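Local coordinates for monovalent Na+/H+ antiporter subunit D (Dietzia sp. DQ12-45-1b, PDB 7D3U), which is a membrane subunit of the Mrp complex, a sodium/proton antiporter, and is built on a fold shared with proton-pumping NADH:quinone oxidoreductases, at residues K220-G228 with V278-G286. Sequence-based numbering, arbitrary orientation.
Sequences KAAVVPVHG and VFSATMLIG. With LMT (dodecyl-beta-D-maltoside), chain M.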
ATOM      1  N   LYS A 220       2.455   6.914  -1.368  1.00 64.93           N
ATOM      2  CA  LYS A 220       1.269   6.179  -0.942  1.00 64.93           C
ATOM      3  C   LYS A 220       0.880   5.100  -1.944  1.00 64.93           C
ATOM      4  O   LYS A 220       0.226   4.120  -1.571  1.00 64.93           O
ATOM      5  CB  LYS A 220       0.102   7.137  -0.727  1.00 64.93           C
ATOM      6  CG  LYS A 220       0.326   8.108   0.403  1.00 64.93           C
ATOM      7  CD  LYS A 220      -0.859   9.028   0.568  1.00 64.93           C
ATOM      8  CE  LYS A 220      -0.605  10.029   1.671  1.00 64.93           C
ATOM      9  NZ  LYS A 220      -0.439   9.360   2.983  1.00 64.93           N
ATOM     10  N   ALA A 221       1.263   5.260  -3.208  1.00 66.35           N
ATOM     11  CA  ALA A 221       0.941   4.295  -4.247  1.00 66.35           C
ATOM     12  C   ALA A 221       2.061   3.300  -4.509  1.00 66.35           C
ATOM     13  O   ALA A 221       1.856   2.354  -5.276  1.00 66.35           O
ATOM     14  CB  ALA A 221       0.593   5.021  -5.549  1.00 66.35           C
ATOM     15  N   ALA A 222       3.231   3.492  -3.900  1.00 67.66           N
ATOM     16  CA  ALA A 222       4.360   2.569  -4.015  1.00 67.66           C
ATOM     17  C   ALA A 222       4.840   2.443  -5.463  1.00 67.66           C
ATOM     18  O   ALA A 222       4.778   1.378  -6.079  1.00 67.66           O
ATOM     19  CB  ALA A 222       4.009   1.199  -3.428  1.00 67.66           C
ATOM     20  N   VAL A 223       5.321   3.562  -6.000  1.00 69.48           N
ATOM     21  CA  VAL A 223       6.013   3.570  -7.286  1.00 69.48           C
ATOM     22  C   VAL A 223       7.441   3.090  -7.057  1.00 69.48           C
ATOM     23  O   VAL A 223       7.853   2.887  -5.912  1.00 69.48           O
ATOM     24  CB  VAL A 223       5.974   4.961  -7.937  1.00 69.48           C
ATOM     25  CG1 VAL A 223       4.537   5.390  -8.155  1.00 69.48           C
ATOM     26  CG2 VAL A 223       6.683   5.958  -7.056  1.00 69.48           C
ATOM     27  N   VAL A 224       8.202   2.892  -8.141  1.00 72.02           N
ATOM     28  CA  VAL A 224       9.444   2.118  -8.040  1.00 72.02           C
ATOM     29  C   VAL A 224      10.525   2.680  -7.124  1.00 72.02           C
ATOM     30  O   VAL A 224      11.289   1.882  -6.553  1.00 72.02           O
ATOM     31  CB  VAL A 224      10.037   1.875  -9.445  1.00 72.02           C
ATOM     32  CG1 VAL A 224      10.318   3.161 -10.191  1.00 72.02           C
ATOM     33  CG2 VAL A 224      11.305   1.058  -9.327  1.00 72.02           C
ATOM     34  N   PRO A 225      10.669   4.000  -6.931  1.00 69.95           N
ATOM     35  CA  PRO A 225      11.792   4.451  -6.096  1.00 69.95           C
ATOM     36  C   PRO A 225      11.422   4.248  -4.639  1.00 69.95           C
ATOM     37  O   PRO A 225      12.311   3.994  -3.818  1.00 69.95           O
ATOM     38  CB  PRO A 225      11.961   5.939  -6.436  1.00 69.95           C
ATOM     39  CG  PRO A 225      11.194   6.151  -7.692  1.00 69.95           C
ATOM     40  CD  PRO A 225      10.079   5.172  -7.620  1.00 69.95           C
ATOM     41  N   VAL A 226      10.142   4.334  -4.298  1.00 68.85           N
ATOM     42  CA  VAL A 226       9.667   4.089  -2.940  1.00 68.85           C
ATOM     43  C   VAL A 226       8.616   2.988  -3.030  1.00 68.85           C
ATOM     44  O   VAL A 226       7.417   3.238  -3.171  1.00 68.85           O
ATOM     45  CB  VAL A 226       9.117   5.359  -2.286  1.00 68.85           C
ATOM     46  CG1 VAL A 226      10.259   6.268  -1.927  1.00 68.85           C
ATOM     47  CG2 VAL A 226       8.198   6.100  -3.245  1.00 68.85           C
ATOM     48  N   HIS A 227       9.061   1.738  -2.921  1.00 72.29           N
ATOM     49  CA  HIS A 227       8.170   0.590  -3.023  1.00 72.29           C
ATOM     50  C   HIS A 227       8.410  -0.476  -1.970  1.00 72.29           C
ATOM     51  O   HIS A 227       7.487  -1.249  -1.689  1.00 72.29           O
ATOM     52  CB  HIS A 227       8.292  -0.064  -4.405  1.00 72.29           C
ATOM     53  CG  HIS A 227       9.663  -0.580  -4.707  1.00 72.29           C
ATOM     54  ND1 HIS A 227      10.145  -1.764  -4.191  1.00 72.29           N
ATOM     55  CD2 HIS A 227      10.658  -0.072  -5.472  1.00 72.29           C
ATOM     56  CE1 HIS A 227      11.377  -1.963  -4.626  1.00 72.29           C
ATOM     57  NE2 HIS A 227      11.712  -0.951  -5.405  1.00 72.29           N
ATOM     58  N   GLY A 228       9.604  -0.552  -1.383  1.00 75.19           N
ATOM     59  CA  GLY A 228       9.895  -1.587  -0.410  1.00 75.19           C
ATOM     60  C   GLY A 228       9.021  -1.534   0.821  1.00 75.19           C
ATOM     61  O   GLY A 228       8.864  -2.550   1.504  1.00 75.19           O
ATOM     62  N   VAL A 278       9.231   6.578 -14.829  1.00 71.78           N
ATOM     63  CA  VAL A 278       9.060   6.063 -13.475  1.00 71.78           C
ATOM     64  C   VAL A 278       8.092   4.889 -13.462  1.00 71.78           C
ATOM     65  O   VAL A 278       8.329   3.882 -12.785  1.00 71.78           O
ATOM     66  CB  VAL A 278       8.601   7.190 -12.535  1.00 71.78           C
ATOM     67  CG1 VAL A 278       8.112   6.620 -11.218  1.00 71.78           C
ATOM     68  CG2 VAL A 278       9.733   8.167 -12.300  1.00 71.78           C
ATOM     69  N   PHE A 279       7.007   4.971 -14.229  1.00 71.42           N
ATOM     70  CA  PHE A 279       6.009   3.913 -14.171  1.00 71.42           C
ATOM     71  C   PHE A 279       6.437   2.674 -14.946  1.00 71.42           C
ATOM     72  O   PHE A 279       6.076   1.559 -14.557  1.00 71.42           O
ATOM     73  CB  PHE A 279       4.667   4.444 -14.671  1.00 71.42           C
ATOM     74  CG  PHE A 279       4.168   5.630 -13.895  1.00 71.42           C
ATOM     75  CD1 PHE A 279       4.504   5.790 -12.562  1.00 71.42           C
ATOM     76  CD2 PHE A 279       3.370   6.586 -14.494  1.00 71.42           C
ATOM     77  CE1 PHE A 279       4.055   6.878 -11.845  1.00 71.42           C
ATOM     78  CE2 PHE A 279       2.918   7.677 -13.780  1.00 71.42           C
ATOM     79  CZ  PHE A 279       3.260   7.820 -12.455  1.00 71.42           C
ATOM     80  N   SER A 280       7.228   2.826 -16.011  1.00 72.34           N
ATOM     81  CA  SER A 280       7.795   1.646 -16.653  1.00 72.34           C
ATOM     82  C   SER A 280       8.823   0.977 -15.750  1.00 72.34           C
ATOM     83  O   SER A 280       8.860  -0.257 -15.644  1.00 72.34           O
ATOM     84  CB  SER A 280       8.420   2.027 -17.994  1.00 72.34           C
ATOM     85  OG  SER A 280       9.004   3.314 -17.937  1.00 72.34           O
ATOM     86  N   ALA A 281       9.656   1.775 -15.077  1.00 70.60           N
ATOM     87  CA  ALA A 281      10.564   1.210 -14.089  1.00 70.60           C
ATOM     88  C   ALA A 281       9.801   0.504 -12.979  1.00 70.60           C
ATOM     89  O   ALA A 281      10.266  -0.513 -12.461  1.00 70.60           O
ATOM     90  CB  ALA A 281      11.461   2.303 -13.513  1.00 70.60           C
ATOM     91  N   THR A 282       8.629   1.020 -12.609  1.00 70.56           N
ATOM     92  CA  THR A 282       7.803   0.340 -11.617  1.00 70.56           C
ATOM     93  C   THR A 282       7.312  -1.000 -12.145  1.00 70.56           C
ATOM     94  O   THR A 282       7.468  -2.033 -11.484  1.00 70.56           O
ATOM     95  CB  THR A 282       6.623   1.221 -11.216  1.00 70.56           C
ATOM     96  OG1 THR A 282       7.103   2.506 -10.810  1.00 70.56           O
ATOM     97  CG2 THR A 282       5.869   0.591 -10.065  1.00 70.56           C
ATOM     98  N   MET A 283       6.708  -0.998 -13.336  1.00 71.60           N
ATOM     99  CA  MET A 283       6.246  -2.242 -13.945  1.00 71.60           C
ATOM    100  C   MET A 283       7.352  -3.282 -13.989  1.00 71.60           C
ATOM    101  O   MET A 283       7.100  -4.478 -13.807  1.00 71.60           O
ATOM    102  CB  MET A 283       5.721  -1.978 -15.356  1.00 71.60           C
ATOM    103  CG  MET A 283       4.464  -1.144 -15.411  1.00 71.60           C
ATOM    104  SD  MET A 283       3.758  -1.105 -17.065  1.00 71.60           S
ATOM    105  CE  MET A 283       5.173  -0.557 -18.009  1.00 71.60           C
ATOM    106  N   LEU A 284       8.590  -2.846 -14.221  1.00 71.24           N
ATOM    107  CA  LEU A 284       9.692  -3.796 -14.322  1.00 71.24           C
ATOM    108  C   LEU A 284      10.152  -4.278 -12.949  1.00 71.24           C
ATOM    109  O   LEU A 284      10.217  -5.487 -12.696  1.00 71.24           O
ATOM    110  CB  LEU A 284      10.855  -3.164 -15.085  1.00 71.24           C
ATOM    111  CG  LEU A 284      12.019  -4.093 -15.413  1.00 71.24           C
ATOM    112  CD1 LEU A 284      11.521  -5.310 -16.167  1.00 71.24           C
ATOM    113  CD2 LEU A 284      13.072  -3.354 -16.217  1.00 71.24           C
ATOM    114  N   ILE A 285      10.470  -3.344 -12.050  1.00 71.52           N
ATOM    115  CA  ILE A 285      11.089  -3.699 -10.777  1.00 71.52           C
ATOM    116  C   ILE A 285      10.108  -4.442  -9.879  1.00 71.52           C
ATOM    117  O   ILE A 285      10.494  -5.370  -9.160  1.00 71.52           O
ATOM    118  CB  ILE A 285      11.646  -2.439 -10.092  1.00 71.52           C
ATOM    119  CG1 ILE A 285      12.727  -1.797 -10.963  1.00 71.52           C
ATOM    120  CG2 ILE A 285      12.203  -2.770  -8.726  1.00 71.52           C
ATOM    121  CD1 ILE A 285      13.861  -2.726 -11.315  1.00 71.52           C
ATOM    122  N   GLY A 286       8.834  -4.046  -9.889  1.00 71.15           N
ATOM    123  CA  GLY A 286       7.854  -4.753  -9.082  1.00 71.15           C
ATOM    124  C   GLY A 286       7.719  -6.208  -9.482  1.00 71.15           C
ATOM    125  O   GLY A 286       7.732  -7.102  -8.635  1.00 71.15           O
TER
HETATM  126  C1  LMT M 607      16.896  17.007 -14.965  1.00 74.44           C
HETATM  127  C2  LMT M 607      15.894  15.925 -14.696  1.00 74.44           C
HETATM  128  C3  LMT M 607      15.753  15.487 -13.277  1.00 74.44           C
HETATM  129  C4  LMT M 607      14.872  14.267 -13.272  1.00 74.44           C
HETATM  130  C5  LMT M 607      14.523  13.886 -11.875  1.00 74.44           C
HETATM  131  C6  LMT M 607      13.744  12.617 -11.817  1.00 74.44           C
HETATM  132  C7  LMT M 607      13.254  12.396 -10.419  1.00 74.44           C
HETATM  133  C8  LMT M 607      12.285  11.268 -10.413  1.00 74.44           C
HETATM  134  C9  LMT M 607      11.420  11.239  -9.200  1.00 74.44           C
HETATM  135  C10 LMT M 607      10.679   9.933  -9.187  1.00 74.44           C
HETATM  136  C11 LMT M 607       9.437  10.037  -8.363  1.00 74.44           C
HETATM  137  C12 LMT M 607       8.768   8.720  -8.177  1.00 74.44           C
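Val224, between helix 204-221 and the short helix 228-231, comes up against Thr282 on helix 272-292, their CA atoms 4.3 Å apart. A Schellman motif, with Ala222 at positive phi, ends helix 204-221; His227 occupies the N-cap position before helix 228-231. The polar link is a backbone amide meeting a helix hydroxyl: Val224 N donates to Thr282 OG1 over 2.9 Å, bent to 136° at the hydrogen. The hydroxyl in turn donates to Val278 O at 2.7 Å, from above the carbonyl plane, while Thr282 N reaches the same oxygen from the opposite face. With OG1 anti to its own carbonyl carbon (chi1 -53°), Thr282 can serve both partners. The two methyls of Val224 part over the helix: CG1 packs on Ala281 CB at 3.6 Å, and CG2 leans on Ile285 CG1. Val223 sends CG1 to the edge of the Phe279 ring, meeting CE1 at 4.0 Å. The dodecyl chain of a maltoside detergent ends beside the contact, its C12 lying 3.6 Å from Pro225 CG and also touching Val223 and Val278. Leu312 of helix 296-316 packs on Val223 and Phe279, whereas Val557 of subunit A meets Ile285. A valine in place of Thr282 would probably leave the Val224 amide without its acceptor and Val278 O without the hydroxyl's bond. One hydroxyl thus accepts from the Val224 amide and donates to Val278 O within its own helix, supplying a polar link in an otherwise largely apolar contact flanked by a detergent chain.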